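Local coordinates for flavin-nucleotide-binding protein (Mycobacterium smegmatis, PDB 4YBN) that binds FAD and heme in a split β-barrel fold and probably works as an oxidoreductase, at residues I50-H62 and R120-P132. Residues are numbered along the deposited sequence; the frame is centred on the assembly and turned at random.
Sequences IGFGRVGDELVIH and RGYLDALTDRFIP. With HEM (protoporphyrin IX containing Fe), chain F.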
loop_
_atom_site.group_PDB
_atom_site.type_symbol
_atom_site.label_atom_id
_atom_site.label_comp_id
_atom_site.label_asym_id
_atom_site.label_seq_id
_atom_site.Cartn_x
_atom_site.Cartn_y
_atom_site.Cartn_z
ATOM N N ILE A 50 3.820 -5.339 6.152
ATOM C CA ILE A 50 3.576 -6.641 6.783
ATOM C C ILE A 50 2.149 -7.066 6.580
ATOM O O ILE A 50 1.237 -6.237 6.529
ATOM C CB ILE A 50 3.919 -6.554 8.307
ATOM C CG1 ILE A 50 3.941 -7.949 8.917
ATOM C CG2 ILE A 50 2.889 -5.703 8.989
ATOM C CD1 ILE A 50 4.804 -8.240 10.126
ATOM N N GLY A 51 1.882 -8.362 6.423
ATOM C CA GLY A 51 0.452 -8.781 6.414
ATOM C C GLY A 51 -0.273 -8.636 7.744
ATOM O O GLY A 51 0.304 -8.803 8.805
ATOM N N PHE A 52 -1.540 -8.277 7.730
ATOM C CA PHE A 52 -2.247 -8.194 8.994
ATOM C C PHE A 52 -3.644 -8.801 8.767
ATOM O O PHE A 52 -4.147 -8.873 7.616
ATOM C CB PHE A 52 -2.366 -6.767 9.460
ATOM C CG PHE A 52 -3.430 -6.024 8.754
ATOM C CD1 PHE A 52 -3.179 -5.434 7.482
ATOM C CD2 PHE A 52 -4.729 -5.960 9.263
ATOM C CE1 PHE A 52 -4.183 -4.839 6.738
ATOM C CE2 PHE A 52 -5.726 -5.361 8.533
ATOM C CZ PHE A 52 -5.485 -4.821 7.249
ATOM N N GLY A 53 -4.302 -9.193 9.838
ATOM C CA GLY A 53 -5.727 -9.509 9.783
ATOM C C GLY A 53 -6.450 -8.845 10.947
ATOM O O GLY A 53 -5.863 -8.671 12.023
ATOM N N ARG A 54 -7.657 -8.366 10.727
ATOM C CA ARG A 54 -8.483 -7.865 11.778
ATOM C C ARG A 54 -9.171 -9.068 12.422
ATOM O O ARG A 54 -9.928 -9.804 11.733
ATOM C CB ARG A 54 -9.540 -6.904 11.257
ATOM C CG ARG A 54 -10.311 -6.257 12.396
ATOM C CD ARG A 54 -11.454 -5.346 11.960
ATOM N NE ARG A 54 -12.483 -5.976 11.106
ATOM C CZ ARG A 54 -13.555 -6.609 11.599
ATOM N NH1 ARG A 54 -13.778 -6.633 12.888
ATOM N NH2 ARG A 54 -14.459 -7.132 10.804
ATOM N N VAL A 55 -8.910 -9.278 13.706
ATOM C CA VAL A 55 -9.560 -10.350 14.489
ATOM C C VAL A 55 -10.369 -9.652 15.492
ATOM O O VAL A 55 -9.883 -9.269 16.507
ATOM C CB VAL A 55 -8.551 -11.297 15.076
ATOM C CG1 VAL A 55 -9.193 -12.431 15.900
ATOM C CG2 VAL A 55 -7.730 -11.883 13.932
ATOM N N GLY A 56 -11.603 -9.418 15.120
ATOM C CA GLY A 56 -12.501 -8.621 15.930
ATOM C C GLY A 56 -12.097 -7.168 16.062
ATOM O O GLY A 56 -12.066 -6.461 15.063
ATOM N N ASP A 57 -11.712 -6.767 17.249
ATOM C CA ASP A 57 -11.287 -5.430 17.521
ATOM C C ASP A 57 -9.779 -5.368 17.747
ATOM O O ASP A 57 -9.270 -4.466 18.383
ATOM C CB ASP A 57 -12.025 -4.850 18.713
ATOM C CG ASP A 57 -13.518 -4.735 18.471
ATOM O OD1 ASP A 57 -13.976 -4.326 17.383
ATOM O OD2 ASP A 57 -14.260 -5.068 19.392
ATOM N N GLU A 58 -9.066 -6.315 17.208
ATOM C CA GLU A 58 -7.621 -6.243 17.198
ATOM C C GLU A 58 -7.081 -6.373 15.756
ATOM O O GLU A 58 -7.587 -7.184 14.979
ATOM C CB GLU A 58 -7.057 -7.313 18.071
ATOM C CG GLU A 58 -6.981 -6.865 19.522
ATOM C CD GLU A 58 -6.669 -7.993 20.434
ATOM O OE1 GLU A 58 -7.287 -9.082 20.217
ATOM O OE2 GLU A 58 -5.784 -7.818 21.316
ATOM N N LEU A 59 -6.040 -5.599 15.444
ATOM C CA LEU A 59 -5.194 -5.817 14.246
ATOM C C LEU A 59 -3.997 -6.647 14.577
ATOM O O LEU A 59 -3.159 -6.324 15.443
ATOM C CB LEU A 59 -4.804 -4.444 13.746
ATOM C CG LEU A 59 -4.173 -4.213 12.397
ATOM C CD1 LEU A 59 -4.443 -2.776 11.950
ATOM C CD2 LEU A 59 -2.702 -4.523 12.448
ATOM N N VAL A 60 -3.901 -7.781 13.930
ATOM C CA VAL A 60 -2.936 -8.786 14.300
ATOM C C VAL A 60 -1.894 -9.025 13.227
ATOM O O VAL A 60 -2.259 -9.173 12.067
ATOM C CB VAL A 60 -3.677 -10.116 14.583
ATOM C CG1 VAL A 60 -2.714 -11.181 15.041
ATOM C CG2 VAL A 60 -4.784 -9.869 15.614
ATOM N N ILE A 61 -0.624 -9.115 13.614
ATOM C CA ILE A 61 0.452 -9.448 12.705
ATOM C C ILE A 61 1.254 -10.563 13.276
ATOM O O ILE A 61 1.178 -10.895 14.481
ATOM C CB ILE A 61 1.359 -8.204 12.434
ATOM C CG1 ILE A 61 2.032 -7.673 13.727
ATOM C CG2 ILE A 61 0.498 -7.097 11.801
ATOM C CD1 ILE A 61 2.875 -6.441 13.593
ATOM N N HIS A 62 2.112 -11.115 12.457
ATOM C CA HIS A 62 3.037 -12.083 12.933
ATOM C C HIS A 62 4.312 -12.186 12.167
ATOM O O HIS A 62 4.437 -11.675 11.052
ATOM C CB HIS A 62 2.353 -13.432 12.961
ATOM C CG HIS A 62 2.299 -14.084 11.654
ATOM N ND1 HIS A 62 1.741 -13.465 10.562
ATOM C CD2 HIS A 62 2.785 -15.274 11.228
ATOM C CE1 HIS A 62 1.848 -14.274 9.520
ATOM N NE2 HIS A 62 2.476 -15.371 9.902
ATOM N N ARG A 120 -1.763 -19.979 19.237
ATOM C CA ARG A 120 -2.379 -20.935 18.348
ATOM C C ARG A 120 -3.728 -20.438 17.838
ATOM O O ARG A 120 -4.036 -20.482 16.615
ATOM C CB ARG A 120 -2.505 -22.290 19.021
ATOM C CG ARG A 120 -3.123 -23.338 18.112
ATOM C CD ARG A 120 -3.316 -24.707 18.759
ATOM N NE ARG A 120 -2.100 -25.284 19.333
ATOM C CZ ARG A 120 -1.157 -25.928 18.647
ATOM N NH1 ARG A 120 -1.266 -26.127 17.356
ATOM N NH2 ARG A 120 -0.071 -26.404 19.272
ATOM N N GLY A 121 -4.511 -19.898 18.738
ATOM C CA GLY A 121 -5.853 -19.449 18.386
ATOM C C GLY A 121 -5.794 -18.192 17.495
ATOM O O GLY A 121 -6.571 -18.054 16.537
ATOM N N TYR A 122 -4.907 -17.242 17.836
ATOM C CA TYR A 122 -4.774 -16.022 17.014
ATOM C C TYR A 122 -4.191 -16.329 15.654
ATOM O O TYR A 122 -4.691 -15.784 14.654
ATOM C CB TYR A 122 -3.931 -14.987 17.711
ATOM C CG TYR A 122 -4.667 -14.099 18.665
ATOM C CD1 TYR A 122 -5.320 -12.963 18.216
ATOM C CD2 TYR A 122 -4.770 -14.408 20.022
ATOM C CE1 TYR A 122 -5.949 -12.109 19.086
ATOM C CE2 TYR A 122 -5.474 -13.572 20.879
ATOM C CZ TYR A 122 -6.043 -12.410 20.379
ATOM O OH TYR A 122 -6.718 -11.562 21.208
ATOM N N LEU A 123 -3.232 -17.266 15.564
ATOM C CA LEU A 123 -2.662 -17.597 14.282
ATOM C C LEU A 123 -3.650 -18.300 13.343
ATOM O O LEU A 123 -3.723 -17.988 12.169
ATOM C CB LEU A 123 -1.370 -18.393 14.394
ATOM C CG LEU A 123 -0.247 -17.587 15.018
ATOM C CD1 LEU A 123 0.949 -18.460 15.301
ATOM C CD2 LEU A 123 0.220 -16.421 14.136
ATOM N N ASP A 124 -4.489 -19.151 13.896
ATOM C CA ASP A 124 -5.539 -19.786 13.168
ATOM C C ASP A 124 -6.463 -18.707 12.645
ATOM O O ASP A 124 -6.874 -18.733 11.450
ATOM C CB ASP A 124 -6.335 -20.772 14.031
ATOM C CG ASP A 124 -5.584 -22.114 14.302
ATOM O OD1 ASP A 124 -4.425 -22.318 13.870
ATOM O OD2 ASP A 124 -6.182 -22.959 15.000
ATOM N N ALA A 125 -6.876 -17.809 13.516
ATOM C CA ALA A 125 -7.782 -16.740 13.050
ATOM C C ALA A 125 -7.084 -15.851 11.984
ATOM O O ALA A 125 -7.713 -15.451 11.045
ATOM C CB ALA A 125 -8.306 -15.908 14.186
ATOM N N LEU A 126 -5.794 -15.585 12.145
ATOM C CA LEU A 126 -5.018 -14.793 11.173
ATOM C C LEU A 126 -4.977 -15.514 9.847
ATOM O O LEU A 126 -5.316 -14.937 8.802
ATOM C CB LEU A 126 -3.584 -14.494 11.684
ATOM C CG LEU A 126 -2.658 -13.634 10.793
ATOM C CD1 LEU A 126 -3.371 -12.358 10.439
ATOM C CD2 LEU A 126 -1.263 -13.278 11.386
ATOM N N THR A 127 -4.621 -16.797 9.870
ATOM C CA THR A 127 -4.612 -17.581 8.620
ATOM C C THR A 127 -5.933 -17.551 7.834
ATOM O O THR A 127 -5.942 -17.369 6.621
ATOM C CB THR A 127 -4.297 -19.029 8.968
ATOM O OG1 THR A 127 -2.960 -19.062 9.429
ATOM C CG2 THR A 127 -4.481 -19.948 7.791
ATOM N N ASP A 128 -7.031 -17.664 8.541
ATOM C CA ASP A 128 -8.346 -17.590 7.969
ATOM C C ASP A 128 -8.737 -16.210 7.449
ATOM O O ASP A 128 -9.743 -16.113 6.805
ATOM C CB ASP A 128 -9.417 -18.033 8.966
ATOM C CG ASP A 128 -9.486 -19.586 9.143
ATOM O OD1 ASP A 128 -8.792 -20.355 8.430
ATOM O OD2 ASP A 128 -10.209 -20.027 10.045
ATOM N N ARG A 129 -7.976 -15.157 7.768
ATOM C CA ARG A 129 -8.144 -13.842 7.117
ATOM C C ARG A 129 -7.513 -13.862 5.739
ATOM O O ARG A 129 -8.108 -13.387 4.770
ATOM C CB ARG A 129 -7.482 -12.710 7.998
ATOM C CG ARG A 129 -8.436 -12.045 8.942
ATOM C CD ARG A 129 -9.217 -13.033 9.663
ATOM N NE ARG A 129 -10.129 -12.495 10.647
ATOM C CZ ARG A 129 -10.731 -13.282 11.530
ATOM N NH1 ARG A 129 -10.479 -14.628 11.529
ATOM N NH2 ARG A 129 -11.578 -12.738 12.388
ATOM N N PHE A 130 -6.307 -14.405 5.682
ATOM C CA PHE A 130 -5.480 -14.378 4.497
ATOM C C PHE A 130 -6.058 -15.348 3.487
ATOM O O PHE A 130 -6.139 -15.013 2.309
ATOM C CB PHE A 130 -3.987 -14.763 4.778
ATOM C CG PHE A 130 -3.214 -13.781 5.664
ATOM C CD1 PHE A 130 -3.482 -12.398 5.651
ATOM C CD2 PHE A 130 -2.189 -14.245 6.492
ATOM C CE1 PHE A 130 -2.757 -11.535 6.457
ATOM C CE2 PHE A 130 -1.449 -13.374 7.313
ATOM C CZ PHE A 130 -1.743 -12.021 7.307
ATOM N N ILE A 131 -6.395 -16.569 3.924
ATOM C CA ILE A 131 -6.907 -17.667 3.006
ATOM C C ILE A 131 -8.111 -18.238 3.732
ATOM O O ILE A 131 -7.934 -19.089 4.607
ATOM C CB ILE A 131 -5.859 -18.761 2.766
ATOM C CG1 ILE A 131 -4.523 -18.172 2.241
ATOM C CG2 ILE A 131 -6.351 -19.812 1.773
ATOM C CD1 ILE A 131 -3.248 -18.900 2.699
ATOM N N PRO A 132 -9.322 -17.720 3.466
ATOM C CA PRO A 132 -10.471 -18.124 4.294
ATOM C C PRO A 132 -10.799 -19.605 4.293
ATOM O O PRO A 132 -10.895 -20.197 3.234
ATOM C CB PRO A 132 -11.639 -17.324 3.706
ATOM C CG PRO A 132 -10.991 -16.093 3.160
ATOM C CD PRO A 132 -9.613 -16.496 2.677
HETATM C CHA HEM F . 6.993 -14.951 7.839
HETATM C CHB HEM F . 2.730 -14.792 5.639
HETATM C CHC HEM F . 0.992 -18.207 8.612
HETATM C CHD HEM F . 5.207 -18.181 10.942
HETATM C C1A HEM F . 5.990 -14.636 6.973
HETATM C C2A HEM F . 6.123 -13.701 5.916
HETATM C C3A HEM F . 4.907 -13.639 5.315
HETATM C C4A HEM F . 4.040 -14.542 5.986
HETATM C CMA HEM F . 4.590 -12.774 4.120
HETATM C CAA HEM F . 7.354 -12.889 5.537
HETATM C CBA HEM F . 8.478 -13.690 4.861
HETATM C CGA HEM F . 9.627 -12.751 4.561
HETATM O O1A HEM F . 9.885 -12.447 3.369
HETATM O O2A HEM F . 10.332 -12.272 5.489
HETATM C C1B HEM F . 1.886 -15.740 6.242
HETATM C C2B HEM F . 0.568 -16.019 5.764
HETATM C C3B HEM F . 0.037 -16.966 6.591
HETATM C C4B HEM F . 1.106 -17.289 7.588
HETATM C CMB HEM F . -0.142 -15.374 4.593
HETATM C CAB HEM F . -1.314 -17.547 6.366
HETATM C CBB HEM F . -1.689 -18.698 6.897
HETATM C C1C HEM F . 1.979 -18.507 9.570
HETATM C C2C HEM F . 1.774 -19.259 10.766
HETATM C C3C HEM F . 2.992 -19.263 11.449
HETATM C C4C HEM F . 3.928 -18.494 10.634
HETATM C CMC HEM F . 0.499 -19.942 11.178
HETATM C CAC HEM F . 3.309 -20.002 12.686
HETATM C CBC HEM F . 2.569 -20.978 13.259
HETATM C C1D HEM F . 6.016 -17.299 10.251
HETATM C C2D HEM F . 7.422 -17.063 10.650
HETATM C C3D HEM F . 7.895 -16.181 9.772
HETATM C C4D HEM F . 6.794 -15.859 8.866
HETATM C CMD HEM F . 8.204 -17.677 11.783
HETATM C CAD HEM F . 9.270 -15.601 9.677
HETATM C CBD HEM F . 10.051 -16.330 8.564
HETATM C CGD HEM F . 11.547 -16.086 8.654
HETATM O O1D HEM F . 12.343 -17.003 8.981
HETATM O O2D HEM F . 11.992 -14.945 8.406
HETATM N NA HEM F . 4.715 -15.140 7.000
HETATM N NB HEM F . 2.175 -16.532 7.291
HETATM N NC HEM F . 3.264 -17.995 9.565
HETATM N ND HEM F . 5.696 -16.560 9.182
HETATM FE FE HEM F . 4.024 -16.496 8.312
HETATM O O HOH W 1 -12.890 -10.388 12.436
#
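L123, L126 and F130 of helix 116-130 gather beside H62, the axial heme ligand, where the helix packs across a β-hairpin of the split β-barrel. H62 NE2 lies 2.5 Å from the heme iron. Because CG sits between the backbone N and the carbonyl carbon (chi1 80°), the imidazole leaves the strand toward the porphyrin. L123 CD2 rests 3.9 Å from H62 CB, while its other methyl, CD1, meets a heme vinyl group: a branched side chain can serve both. F130 also spans two partners, with CD2 against heme methyl CMB and CZ 3.7 Å from G51 C at the ring edge. F100 of the second subunit meets F130 edge-to-face.

The helix can come this near because G51 and G53 bring no side chains; the CA atoms of G53 and L126 are 5.5 Å apart. In one of its two deposited conformers, L126 CD1 lies over the backbone between G53 N and V60 O, which are hydrogen-bonded in the hairpin. Farther from the heme, V55 straddles A125 CB, whose small size leaves room for both valine methyls, and Y122 reaches past V60 CG2 to E58. Y122 OH donates to the syn lone pair of E58 OE1 (2.7 Å), ring and carboxylate planes 70° apart.

R129 bends at chi2 (47°), which sets V55 CG2 over the centre of one guanidinium face; arginine suits the place because its N-H groups still reach polar partners. R129 NE donates to R54 O at 2.9 Å, and a water accepting from R129 NH2 at 2.7 Å also links R54 O with G56 N.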